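Local coordinates for protein probable tRNA pseudouridine synthase D (PDB 1Z2Z) that probably converts uridine 13 of transfer RNAs into pseudouridine, as a member of the TruD family of pseudouridine synthases, at residues 23-28 and 139-144; 151-156 and 427-432. One frame throughout, in Å; residues are numbered along the deposited sequence.

Interaction 1: 23-28 and 139-144; sequences GGQLRQ and VRNIEN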
loop_
_atom_site.group_PDB
_atom_site.type_symbol
_atom_site.label_atom_id
_atom_site.label_comp_id
_atom_site.label_asym_id
_atom_site.label_seq_id
_atom_site.Cartn_x
_atom_site.Cartn_y
_atom_site.Cartn_z
ATOM N N GLY A 23 -1.840 -13.888 -15.859
ATOM C CA GLY A 23 -1.903 -12.815 -16.838
ATOM C C GLY A 23 -3.285 -12.198 -16.911
ATOM O O GLY A 23 -4.043 -12.253 -15.942
ATOM N N GLY A 24 -3.623 -11.609 -18.052
ATOM C CA GLY A 24 -4.931 -10.994 -18.205
ATOM C C GLY A 24 -4.944 -9.517 -17.849
ATOM O O GLY A 24 -3.890 -8.903 -17.659
ATOM N N GLN A 25 -6.140 -8.946 -17.739
ATOM C CA GLN A 25 -6.284 -7.529 -17.426
ATOM C C GLN A 25 -7.393 -7.271 -16.416
ATOM O O GLN A 25 -8.243 -8.135 -16.183
ATOM C CB GLN A 25 -6.572 -6.764 -18.707
ATOM C CG GLN A 25 -7.771 -7.317 -19.434
ATOM C CD GLN A 25 -7.959 -6.697 -20.793
ATOM O OE1 GLN A 25 -9.051 -6.751 -21.358
ATOM N NE2 GLN A 25 -6.893 -6.110 -21.337
ATOM N N LEU A 26 -7.386 -6.080 -15.825
ATOM C CA LEU A 26 -8.390 -5.729 -14.822
ATOM C C LEU A 26 -9.109 -4.407 -15.101
ATOM O O LEU A 26 -8.675 -3.614 -15.936
ATOM C CB LEU A 26 -7.744 -5.651 -13.439
ATOM C CG LEU A 26 -6.874 -6.786 -12.898
ATOM C CD1 LEU A 26 -6.521 -6.429 -11.450
ATOM C CD2 LEU A 26 -7.595 -8.137 -12.957
ATOM N N ARG A 27 -10.210 -4.175 -14.394
ATOM C CA ARG A 27 -10.962 -2.947 -14.573
ATOM C C ARG A 27 -11.436 -2.797 -16.014
ATOM O O ARG A 27 -11.535 -1.679 -16.531
ATOM C CB ARG A 27 -10.103 -1.723 -14.217
ATOM C CG ARG A 27 -10.157 -1.249 -12.767
ATOM C CD ARG A 27 -9.017 -1.824 -11.956
ATOM N NE ARG A 27 -8.542 -0.929 -10.894
ATOM C CZ ARG A 27 -9.210 -0.638 -9.776
ATOM N NH1 ARG A 27 -10.402 -1.155 -9.543
ATOM N NH2 ARG A 27 -8.675 0.158 -8.868
ATOM N N GLN A 28 -11.711 -3.911 -16.679
ATOM C CA GLN A 28 -12.168 -3.809 -18.056
ATOM C C GLN A 28 -13.589 -3.262 -18.025
ATOM O O GLN A 28 -14.004 -2.511 -18.909
ATOM C CB GLN A 28 -12.147 -5.166 -18.759
ATOM C CG GLN A 28 -11.796 -5.022 -20.240
ATOM C CD GLN A 28 -12.238 -6.197 -21.077
ATOM O OE1 GLN A 28 -11.864 -7.340 -20.815
ATOM N NE2 GLN A 28 -13.039 -5.919 -22.098
ATOM N N VAL A 139 -10.488 -10.901 -13.374
ATOM C CA VAL A 139 -9.389 -10.783 -14.319
ATOM C C VAL A 139 -9.978 -11.303 -15.633
ATOM O O VAL A 139 -10.681 -12.317 -15.636
ATOM C CB VAL A 139 -8.160 -11.661 -13.875
ATOM C CG1 VAL A 139 -6.916 -11.273 -14.656
ATOM C CG2 VAL A 139 -7.898 -11.500 -12.379
ATOM N N ARG A 140 -9.725 -10.593 -16.732
ATOM C CA ARG A 140 -10.233 -10.967 -18.064
ATOM C C ARG A 140 -9.126 -10.994 -19.123
ATOM O O ARG A 140 -8.087 -10.355 -18.961
ATOM C CB ARG A 140 -11.309 -9.970 -18.532
ATOM C CG ARG A 140 -12.609 -9.980 -17.760
ATOM C CD ARG A 140 -13.590 -9.003 -18.381
ATOM N NE ARG A 140 -14.854 -8.928 -17.647
ATOM C CZ ARG A 140 -15.723 -9.928 -17.532
ATOM N NH1 ARG A 140 -16.840 -9.767 -16.842
ATOM N NH2 ARG A 140 -15.483 -11.097 -18.106
ATOM N N ASN A 141 -9.367 -11.732 -20.207
ATOM C CA ASN A 141 -8.427 -11.835 -21.330
ATOM C C ASN A 141 -7.173 -12.666 -21.056
ATOM O O ASN A 141 -6.051 -12.273 -21.397
ATOM C CB ASN A 141 -8.001 -10.441 -21.797
ATOM C CG ASN A 141 -7.554 -10.428 -23.242
ATOM O OD1 ASN A 141 -6.921 -9.478 -23.704
ATOM N ND2 ASN A 141 -7.896 -11.483 -23.970
ATOM N N ILE A 142 -7.375 -13.821 -20.443
ATOM C CA ILE A 142 -6.274 -14.701 -20.140
ATOM C C ILE A 142 -6.056 -15.688 -21.282
ATOM O O ILE A 142 -7.003 -16.287 -21.802
ATOM C CB ILE A 142 -6.521 -15.474 -18.830
ATOM C CG1 ILE A 142 -5.394 -16.496 -18.616
ATOM C CG2 ILE A 142 -7.875 -16.137 -18.876
ATOM C CD1 ILE A 142 -5.519 -17.313 -17.340
ATOM N N GLU A 143 -4.787 -15.845 -21.652
ATOM C CA GLU A 143 -4.375 -16.738 -22.727
ATOM C C GLU A 143 -4.604 -18.216 -22.388
ATOM O O GLU A 143 -3.860 -19.078 -22.852
ATOM C CB GLU A 143 -2.885 -16.506 -23.048
ATOM C CG GLU A 143 -1.909 -16.893 -21.910
ATOM C CD GLU A 143 -0.438 -16.602 -22.229
ATOM O OE1 GLU A 143 0.071 -17.101 -23.262
ATOM O OE2 GLU A 143 0.214 -15.880 -21.436
ATOM N N ASN A 144 -5.614 -18.513 -21.573
ATOM C CA ASN A 144 -5.918 -19.901 -21.208
ATOM C C ASN A 144 -7.402 -20.197 -21.324
ATOM O O ASN A 144 -8.209 -19.300 -21.561
ATOM C CB ASN A 144 -5.474 -20.228 -19.775
ATOM C CG ASN A 144 -3.982 -20.461 -19.658
ATOM O OD1 ASN A 144 -3.409 -21.297 -20.366
ATOM N ND2 ASN A 144 -3.343 -19.730 -18.751
#
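Gln-25 pairs with Arg-140 in a single antiparallel bridge of the hydrogen-bonded kind, Gln-25 N donating to Arg-140 O at 2.7 Å and Arg-140 N returning a nearly straight bond (170°) to Gln-25 O. A CA-H...O contact from Val-139 CA to Gln-25 O adds a second, weaker hold on the same oxygen. The chain enters the bridge through Gly-24, whose CA lies against Arg-140 O in an extended conformation of positive phi that suits glycine. Beyond the bridge the side chains part to the two faces of segment 23-28. On one, Leu-26 CD2 meets Val-139 CG2 at 3.4 Å, while Val-139 CG1, set trans to its own N (chi1 -166°), leans over Gly-23 O; Met-430 of helix 423-430 closes over both side chains. Segment 23-28 belongs to the loop before strand 33-39 and here adds one bridge to the end of strand 130-142, an inner strand of the mixed sheet of the pseudouridine synthase fold. Near its end that strand carries a G1 beta bulge, in which Asn-141, with positive phi, and Ile-142 both face Ser-408. On the other face Gln-25 CG rests above Arg-140 O and 3.9 Å from Asn-141 CB; an alanine here would take away CG and the rest of the chain, and would probably leave a gap over Arg-140 O and beside Asn-141 CB. Gln-28 reaches across the extended Arg-140 chain at about a right angle, its OE1 resting 3.4 Å from Arg-140 CD, with the amide and guanidinium planes 81° apart. The polar ends have their main partners outside the two segments: Gln-28 OE1 accepts from Asn-404, and Arg-140 NE forms a salt bridge with Asp-32.

Interaction 2: 151-156 and 427-432; sequences ALLKKT and REYMKV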
loop_
_atom_site.group_PDB
_atom_site.type_symbol
_atom_site.label_atom_id
_atom_site.label_comp_id
_atom_site.label_asym_id
_atom_site.label_seq_id
_atom_site.Cartn_x
_atom_site.Cartn_y
_atom_site.Cartn_z
ATOM N N ALA A 151 -7.975 -24.710 -12.836
ATOM C CA ALA A 151 -6.963 -25.571 -12.247
ATOM C C ALA A 151 -5.746 -24.723 -11.886
ATOM O O ALA A 151 -5.077 -24.975 -10.889
ATOM C CB ALA A 151 -6.575 -26.665 -13.229
ATOM N N LEU A 152 -5.466 -23.715 -12.700
ATOM C CA LEU A 152 -4.332 -22.842 -12.446
ATOM C C LEU A 152 -4.625 -22.039 -11.183
ATOM O O LEU A 152 -3.719 -21.701 -10.422
ATOM C CB LEU A 152 -4.118 -21.900 -13.638
ATOM C CG LEU A 152 -2.716 -21.323 -13.899
ATOM C CD1 LEU A 152 -2.726 -20.570 -15.220
ATOM C CD2 LEU A 152 -2.277 -20.407 -12.768
ATOM N N LEU A 153 -5.903 -21.741 -10.968
ATOM C CA LEU A 153 -6.340 -20.977 -9.803
ATOM C C LEU A 153 -6.266 -21.802 -8.524
ATOM O O LEU A 153 -5.807 -21.319 -7.487
ATOM C CB LEU A 153 -7.781 -20.490 -10.001
ATOM C CG LEU A 153 -8.029 -19.319 -10.961
ATOM C CD1 LEU A 153 -9.510 -19.232 -11.291
ATOM C CD2 LEU A 153 -7.541 -18.017 -10.331
ATOM N N LYS A 154 -6.717 -23.050 -8.608
ATOM C CA LYS A 154 -6.721 -23.939 -7.455
ATOM C C LYS A 154 -5.320 -24.178 -6.921
ATOM O O LYS A 154 -5.120 -24.281 -5.711
ATOM C CB LYS A 154 -7.379 -25.278 -7.816
ATOM C CG LYS A 154 -7.609 -26.205 -6.614
ATOM C CD LYS A 154 -6.383 -27.067 -6.296
ATOM C CE LYS A 154 -6.403 -27.591 -4.856
ATOM N NZ LYS A 154 -6.155 -26.497 -3.857
ATOM N N LYS A 155 -4.352 -24.266 -7.825
ATOM C CA LYS A 155 -2.975 -24.499 -7.419
ATOM C C LYS A 155 -2.420 -23.243 -6.747
ATOM O O LYS A 155 -1.839 -23.319 -5.662
ATOM C CB LYS A 155 -2.111 -24.884 -8.632
ATOM C CG LYS A 155 -1.100 -26.006 -8.360
ATOM C CD LYS A 155 -0.071 -26.131 -9.486
ATOM C CE LYS A 155 0.843 -27.351 -9.310
ATOM N NZ LYS A 155 1.573 -27.390 -8.007
ATOM N N THR A 156 -2.615 -22.088 -7.379
ATOM C CA THR A 156 -2.122 -20.834 -6.822
ATOM C C THR A 156 -2.745 -20.600 -5.452
ATOM O O THR A 156 -2.099 -20.070 -4.551
ATOM C CB THR A 156 -2.465 -19.625 -7.728
ATOM O OG1 THR A 156 -2.146 -19.932 -9.095
ATOM C CG2 THR A 156 -1.666 -18.398 -7.293
ATOM N N ARG A 427 -1.131 -9.832 -7.289
ATOM C CA ARG A 427 0.193 -10.117 -7.826
ATOM C C ARG A 427 0.530 -11.624 -7.834
ATOM O O ARG A 427 1.095 -12.127 -8.799
ATOM C CB ARG A 427 1.243 -9.344 -7.030
ATOM C CG ARG A 427 2.612 -9.313 -7.681
ATOM C CD ARG A 427 3.622 -8.555 -6.819
ATOM N NE ARG A 427 4.388 -9.461 -5.973
ATOM C CZ ARG A 427 5.512 -10.067 -6.345
ATOM N NH1 ARG A 427 6.025 -9.863 -7.550
ATOM N NH2 ARG A 427 6.114 -10.898 -5.514
ATOM N N GLU A 428 0.183 -12.352 -6.775
ATOM C CA GLU A 428 0.482 -13.782 -6.739
ATOM C C GLU A 428 -0.406 -14.570 -7.704
ATOM O O GLU A 428 -0.081 -15.698 -8.079
ATOM C CB GLU A 428 0.325 -14.349 -5.317
ATOM C CG GLU A 428 1.249 -13.725 -4.266
ATOM C CD GLU A 428 2.737 -13.909 -4.562
ATOM O OE1 GLU A 428 3.470 -12.886 -4.522
ATOM O OE2 GLU A 428 3.175 -15.060 -4.827
ATOM N N TYR A 429 -1.530 -13.973 -8.099
ATOM C CA TYR A 429 -2.452 -14.618 -9.029
ATOM C C TYR A 429 -2.215 -14.253 -10.477
ATOM O O TYR A 429 -2.434 -15.075 -11.364
ATOM C CB TYR A 429 -3.902 -14.277 -8.711
ATOM C CG TYR A 429 -4.477 -15.102 -7.607
ATOM C CD1 TYR A 429 -4.249 -14.767 -6.282
ATOM C CD2 TYR A 429 -5.243 -16.237 -7.885
ATOM C CE1 TYR A 429 -4.770 -15.533 -5.259
ATOM C CE2 TYR A 429 -5.766 -17.018 -6.858
ATOM C CZ TYR A 429 -5.523 -16.653 -5.548
ATOM O OH TYR A 429 -6.015 -17.403 -4.514
HETATM N N MSE A 430 -1.784 -13.024 -10.729
HETATM C CA MSE A 430 -1.561 -12.593 -12.098
HETATM C C MSE A 430 -0.107 -12.565 -12.480
HETATM O O MSE A 430 0.232 -12.724 -13.651
HETATM C CB MSE A 430 -2.139 -11.202 -12.329
HETATM C CG MSE A 430 -3.644 -11.134 -12.346
HETATM SE SE MSE A 430 -4.205 -9.286 -12.247
HETATM C CE MSE A 430 -4.208 -8.874 -14.142
ATOM N N LYS A 431 0.751 -12.346 -11.495
ATOM C CA LYS A 431 2.191 -12.271 -11.736
ATOM C C LYS A 431 2.478 -11.514 -13.028
ATOM O O LYS A 431 3.064 -12.066 -13.952
ATOM C CB LYS A 431 2.807 -13.678 -11.814
ATOM C CG LYS A 431 2.675 -14.503 -10.532
ATOM C CD LYS A 431 3.535 -15.757 -10.569
ATOM C CE LYS A 431 3.335 -16.620 -9.336
ATOM N NZ LYS A 431 1.988 -17.265 -9.255
ATOM N N VAL A 432 2.058 -10.259 -13.095
ATOM C CA VAL A 432 2.305 -9.450 -14.284
ATOM C C VAL A 432 2.805 -8.080 -13.890
ATOM O O VAL A 432 2.827 -7.741 -12.710
ATOM C CB VAL A 432 1.029 -9.275 -15.142
ATOM C CG1 VAL A 432 0.632 -10.607 -15.777
ATOM C CG2 VAL A 432 -0.093 -8.749 -14.279
#
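Glu-428 meets helix 146-163 through its main chain: the methyl Thr-156 CG2 packs against Glu-428 O at 3.2 Å. The carboxylate turns aside, one oxygen in a salt bridge with Arg-427 and the other accepting from Thr-17 N. Tyr-429 follows, and shares most of the contact equally with Thr-156. Its ring is met from two directions. Thr-156 CG2 stands over one face in a CH-pi contact, 4.2 Å from the centroid and only 10° off the ring normal, whereas Leu-153 CD2 comes in at the edge, 3.8 Å from Tyr-429 CD2, with the two side chains crossing at about a right angle. At the far end the Tyr-429 hydroxyl is hydrogen-bonded to that of Thr-157, one residue beyond segment 151-156, which probably helps fix the ring's position. Thr-156 can present its methyl because CG2 is trans to the backbone N while OG1 sits beside it (chi1 -47°) and folds back on its own helix. There OG1 donates to Leu-152 O at 2.7 Å, and that oxygen is also gripped by Thr-156 N from the opposite face of its carbonyl plane. Past Met-430 the helix ends, and Lys-431 takes a left-handed conformation (phi 40°) while its N still reaches Arg-427 O. Its side chain doubles back, so that Lys-431 NZ donates to Glu-428 O at 2.8 Å, a placing of positive charge at a helix C-terminus that is probably favourable. Lys-431 NZ is also held by the hydroxyls of Thr-17 and Thr-19, the latter bonded to Thr-156 OG1 as well. Beneath, Leu-153 lies on Ala-410 and Tyr-429 on Leu-412, so both helices rest on strand 408-417, a helix-on-sheet layer of the alpha/beta pseudouridine synthase fold.

Overall arrangement
Interactions 1 and 2 lie with their centres 12 Å apart and meet through segments 23-28 and 427-432. Gly-23 N probably donates a hydrogen bond to Met-430 O (3.2 Å), and the selenomethionine methyl, Met-430 CE, packs against Leu-26 CG at 3.6 Å. The other two segments are joined along the chain, since strand 130-142 runs on into helix 146-163; the loop and the C-terminal helix thus close over consecutive elements. Interaction 1 is the one near the predicted nucleophile: the Leu-26 side chain is about 9 Å from that of Asp-86, and neighbouring Arg-27 forms a salt bridge with this aspartate. Interaction 2 lies away from it.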